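Local coordinates for periplasmic binding protein (Roseiflexus sp. RS-1, PDB 5GJ3) that binds heme in the periplasm, here two heme molecules at once, and probably hands it on to a bacterial heme-uptake transporter, at residues 13-16 with 17-21; 107-111 with 112-116. One frame throughout, in Å; residues are numbered along the deposited sequence.

Contact 1. Residues 13-16 with 17-21. With ZN (zinc ion), chain D.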
loop_
_atom_site.group_PDB
_atom_site.type_symbol
_atom_site.label_atom_id
_atom_site.label_comp_id
_atom_site.label_asym_id
_atom_site.label_seq_id
_atom_site.Cartn_x
_atom_site.Cartn_y
_atom_site.Cartn_z
ATOM N N GLY A 13 -6.782 -4.102 5.084
ATOM C CA GLY A 13 -6.141 -2.984 5.791
ATOM C C GLY A 13 -6.400 -1.585 5.278
ATOM O O GLY A 13 -6.575 -0.671 6.073
ATOM N N ASP A 14 -6.437 -1.391 3.946
ATOM C CA ASP A 14 -6.719 -0.074 3.379
ATOM C C ASP A 14 -8.193 0.427 3.535
ATOM O O ASP A 14 -8.467 1.635 3.781
ATOM C CB ASP A 14 -6.259 -0.011 1.904
ATOM C CG ASP A 14 -6.896 -1.089 1.001
ATOM O OD1 ASP A 14 -7.379 -2.145 1.497
ATOM O OD2 ASP A 14 -6.893 -0.888 -0.247
ATOM N N ILE A 15 -9.144 -0.512 3.454
ATOM C CA ILE A 15 -10.559 -0.225 3.776
ATOM C C ILE A 15 -10.722 0.168 5.255
ATOM O O ILE A 15 -11.368 1.175 5.580
ATOM C CB ILE A 15 -11.410 -1.453 3.442
ATOM C CG1 ILE A 15 -11.235 -1.764 1.943
ATOM C CG2 ILE A 15 -12.866 -1.175 3.813
ATOM C CD1 ILE A 15 -11.663 -0.634 1.005
ATOM N N THR A 16 -10.087 -0.588 6.140
ATOM C CA THR A 16 -10.102 -0.255 7.577
ATOM C C THR A 16 -9.583 1.175 7.828
ATOM O O THR A 16 -10.229 1.974 8.494
ATOM C CB THR A 16 -9.259 -1.262 8.352
ATOM O OG1 THR A 16 -9.793 -2.578 8.175
ATOM C CG2 THR A 16 -9.144 -0.903 9.867
ATOM N N GLU A 17 -8.443 1.509 7.233
ATOM C CA GLU A 17 -7.842 2.831 7.381
ATOM C C GLU A 17 -8.820 3.896 6.925
ATOM O O GLU A 17 -8.945 4.960 7.537
ATOM C CB GLU A 17 -6.552 2.924 6.567
ATOM C CG GLU A 17 -6.040 4.346 6.425
ATOM C CD GLU A 17 -4.573 4.429 5.954
ATOM O OE1 GLU A 17 -3.855 3.399 5.840
ATOM O OE2 GLU A 17 -4.127 5.553 5.732
ATOM N N ILE A 18 -9.543 3.603 5.848
ATOM C CA ILE A 18 -10.452 4.570 5.288
ATOM C C ILE A 18 -11.675 4.723 6.274
ATOM O O ILE A 18 -12.176 5.818 6.434
ATOM C CB ILE A 18 -10.976 4.116 3.894
ATOM C CG1 ILE A 18 -9.899 4.327 2.807
ATOM C CG2 ILE A 18 -12.253 4.893 3.553
ATOM C CD1 ILE A 18 -10.247 3.607 1.508
ATOM N N ILE A 19 -12.150 3.642 6.897
ATOM C CA ILE A 19 -13.309 3.753 7.818
ATOM C C ILE A 19 -12.903 4.694 8.970
ATOM O O ILE A 19 -13.697 5.577 9.368
ATOM C CB ILE A 19 -13.740 2.371 8.371
ATOM C CG1 ILE A 19 -14.327 1.488 7.234
ATOM C CG2 ILE A 19 -14.770 2.489 9.511
ATOM C CD1 ILE A 19 -14.272 -0.007 7.573
ATOM N N PHE A 20 -11.694 4.464 9.513
ATOM C CA PHE A 20 -11.181 5.307 10.617
ATOM C C PHE A 20 -10.986 6.760 10.150
ATOM O O PHE A 20 -11.367 7.673 10.852
ATOM C CB PHE A 20 -9.882 4.715 11.230
ATOM C CG PHE A 20 -10.139 3.615 12.255
ATOM C CD1 PHE A 20 -10.307 3.928 13.604
ATOM C CD2 PHE A 20 -10.181 2.286 11.871
ATOM C CE1 PHE A 20 -10.557 2.940 14.531
ATOM C CE2 PHE A 20 -10.417 1.284 12.795
ATOM C CZ PHE A 20 -10.621 1.613 14.135
ATOM N N ALA A 21 -10.502 6.982 8.925
ATOM C CA ALA A 21 -10.322 8.349 8.406
ATOM C C ALA A 21 -11.617 9.086 8.193
ATOM O O ALA A 21 -11.665 10.358 8.210
ATOM C CB ALA A 21 -9.502 8.334 7.112
HETATM ZN ZN ZN D . -7.128 -2.769 -1.213
HETATM O O HOH W 1 -6.506 -4.451 -0.446
#
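Thr16 and Phe20 lie side by side on one flank of helix 13-21, the helix of the beta-alpha-beta unit that runs from strand 8-10 to strand 28-31, and their side chains point the same way. With CG2 of Thr16 anti to the backbone N, this methyl stands 3.9 Å from Phe20 CE2. The Phe20 ring also turns an edge to the Thr16 carbonyl, whose O lies in the ring plane 3.4 Å from Phe20 CD2. That same oxygen takes the Phe20 N-H in a nearly straight bond, 171° at the hydrogen. Another flank is aliphatic: Ile15 CG2 meets Ile19 CD1 at 4.2 Å, and the two branched chains cross at a slant, while Ile18 lays its CG1 against the Asp14 carbonyl O at 3.2 Å. Toward the start of the helix the chemistry becomes ionic. The Asp14 CB points away from residues 17-21, with CG set between the backbone N and carbonyl carbon (chi1 57°). Asp14 OD2 binds a zinc ion at 2.1 Å, and Asp70, Asp94 and a water complete the ligands found. Lys104 hydrogen-bonds Asp14 OD2, and would probably offset part of the negative charge gathered there. Glu17 extends to a salt bridge with Arg249. Asp14 OD1, on the same carboxylate, accepts a weak hydrogen bond from Ile15 N (130° at the hydrogen).

Contact 2. Residues 107-111 with 112-116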
loop_
_atom_site.group_PDB
_atom_site.type_symbol
_atom_site.label_atom_id
_atom_site.label_comp_id
_atom_site.label_asym_id
_atom_site.label_seq_id
_atom_site.Cartn_x
_atom_site.Cartn_y
_atom_site.Cartn_z
ATOM N N PHE A 107 -16.782 4.527 -1.991
ATOM C CA PHE A 107 -17.413 3.226 -1.744
ATOM C C PHE A 107 -17.720 3.028 -0.238
ATOM O O PHE A 107 -18.855 2.679 0.141
ATOM C CB PHE A 107 -16.525 2.108 -2.291
ATOM C CG PHE A 107 -16.721 0.762 -1.627
ATOM C CD1 PHE A 107 -17.812 -0.048 -1.976
ATOM C CD2 PHE A 107 -15.754 0.265 -0.738
ATOM C CE1 PHE A 107 -17.966 -1.348 -1.413
ATOM C CE2 PHE A 107 -15.872 -1.013 -0.191
ATOM C CZ PHE A 107 -17.001 -1.851 -0.525
ATOM N N VAL A 108 -16.738 3.296 0.601
ATOM C CA VAL A 108 -16.926 3.126 2.051
ATOM C C VAL A 108 -17.948 4.158 2.546
ATOM O O VAL A 108 -18.862 3.825 3.365
ATOM C CB VAL A 108 -15.611 3.243 2.836
ATOM C CG1 VAL A 108 -15.878 3.216 4.365
ATOM C CG2 VAL A 108 -14.638 2.097 2.478
ATOM N N ALA A 109 -17.818 5.393 2.074
ATOM C CA ALA A 109 -18.746 6.445 2.538
ATOM C C ALA A 109 -20.210 6.121 2.228
ATOM O O ALA A 109 -21.095 6.385 3.085
ATOM C CB ALA A 109 -18.389 7.830 1.988
ATOM N N GLN A 110 -20.466 5.586 1.029
ATOM C CA GLN A 110 -21.832 5.213 0.648
ATOM C C GLN A 110 -22.347 4.085 1.531
ATOM O O GLN A 110 -23.465 4.195 1.989
ATOM C CB GLN A 110 -22.019 4.849 -0.854
ATOM C CG GLN A 110 -23.511 4.625 -1.236
ATOM C CD GLN A 110 -23.820 4.497 -2.740
ATOM O OE1 GLN A 110 -23.070 4.985 -3.560
ATOM N NE2 GLN A 110 -24.970 3.848 -3.108
ATOM N N ALA A 111 -21.539 3.038 1.788
ATOM C CA ALA A 111 -21.943 1.897 2.648
ATOM C C ALA A 111 -22.271 2.325 4.074
ATOM O O ALA A 111 -23.098 1.674 4.787
ATOM C CB ALA A 111 -20.863 0.814 2.689
ATOM N N LEU A 112 -21.600 3.392 4.506
ATOM C CA LEU A 112 -21.772 3.884 5.864
ATOM C C LEU A 112 -22.783 5.003 5.941
ATOM O O LEU A 112 -23.027 5.504 7.052
ATOM C CB LEU A 112 -20.404 4.334 6.476
ATOM C CG LEU A 112 -19.382 3.207 6.657
ATOM C CD1 LEU A 112 -18.089 3.548 7.406
ATOM C CD2 LEU A 112 -20.025 1.989 7.289
ATOM N N GLY A 113 -23.316 5.444 4.780
ATOM C CA GLY A 113 -24.392 6.447 4.733
ATOM C C GLY A 113 -23.893 7.867 5.076
ATOM O O GLY A 113 -24.631 8.670 5.714
ATOM N N ILE A 114 -22.648 8.173 4.665
ATOM C CA ILE A 114 -22.029 9.472 4.928
ATOM C C ILE A 114 -21.393 10.009 3.645
ATOM O O ILE A 114 -20.203 10.330 3.635
ATOM C CB ILE A 114 -20.982 9.404 6.088
ATOM C CG1 ILE A 114 -19.980 8.236 5.903
ATOM C CG2 ILE A 114 -21.661 9.191 7.451
ATOM C CD1 ILE A 114 -18.845 8.162 6.920
ATOM N N PRO A 115 -22.165 10.104 2.540
ATOM C CA PRO A 115 -21.505 10.493 1.256
ATOM C C PRO A 115 -20.814 11.872 1.271
ATOM O O PRO A 115 -19.845 12.126 0.480
ATOM C CB PRO A 115 -22.684 10.518 0.257
ATOM C CG PRO A 115 -23.879 10.850 1.154
ATOM C CD PRO A 115 -23.634 9.991 2.358
ATOM N N GLN A 116 -21.304 12.759 2.135
ATOM C CA GLN A 116 -20.728 14.125 2.265
ATOM C C GLN A 116 -19.368 14.095 2.938
ATOM O O GLN A 116 -18.460 14.752 2.487
ATOM C CB GLN A 116 -21.655 15.083 3.038
ATOM C CG GLN A 116 -21.866 16.407 2.331
ATOM C CD GLN A 116 -22.347 16.223 0.890
ATOM O OE1 GLN A 116 -23.255 15.429 0.621
ATOM N NE2 GLN A 116 -21.727 16.953 -0.048
#
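Leu112 packs alongside Val108 where helix 100-111 ends in a Schellman motif, just before helix 115-136 begins. Its CG lies anti to the carbonyl carbon and beside the backbone N (chi1 -64°), which brings CD1 to 3.8 Å from Val108 CG1, the two side chains pointing the same way. The leucine CG also sits 3.4 Å from the Val108 carbonyl O, which accepts the Leu112 N-H. Replacing Leu112 with an alanine would probably take from Val108 CG1 its contact with the leucine CD1 and open a gap beside the helix end. Gly113 has a positive phi of 73°, a value that favours glycine, and is the first residue to leave the helical conformation. Its N hydrogen-bonds Gln110 O at 3.1 Å from above the carbonyl plane, one of the two bonds of the Schellman pair. Ile114, at the N-cap position of the next helix, has CG1 between its backbone N and carbonyl carbon (chi1 49°); this branch comes within 3.6 Å of the Ala109 O and 4.2 Å of the Ala109 CB. That alanine methyl in turn lies 3.5 Å from the Ile114 O. The second bond of the pair closes the turn: Ile114 N hydrogen-bonds Ala109 O at 2.8 Å.

Contact 1 is a buried helical segment whose centre lies about 12 Å from the centre of the chain, whereas contact 2, its centre about 22 Å from that of the chain, is only partly buried and includes exposed residues. The centres of the two are about 13 Å apart, and they meet directly: Ile19 CG1 packs 3.7 Å from Val108 CG1, Ile18 CG2 lies 3.8 Å from Val108 CB, and Ile15 CG2 is 4.0 Å from Val108 CG2. Val108 thus fits among the isoleucines of 13-21, joining that helix to helix 100-111. Both contacts rest on backbone hydrogen bonds, but 13-21 adds a metal-binding carboxylate and a salt bridge, while the side chains that meet within 107-116 are aliphatic.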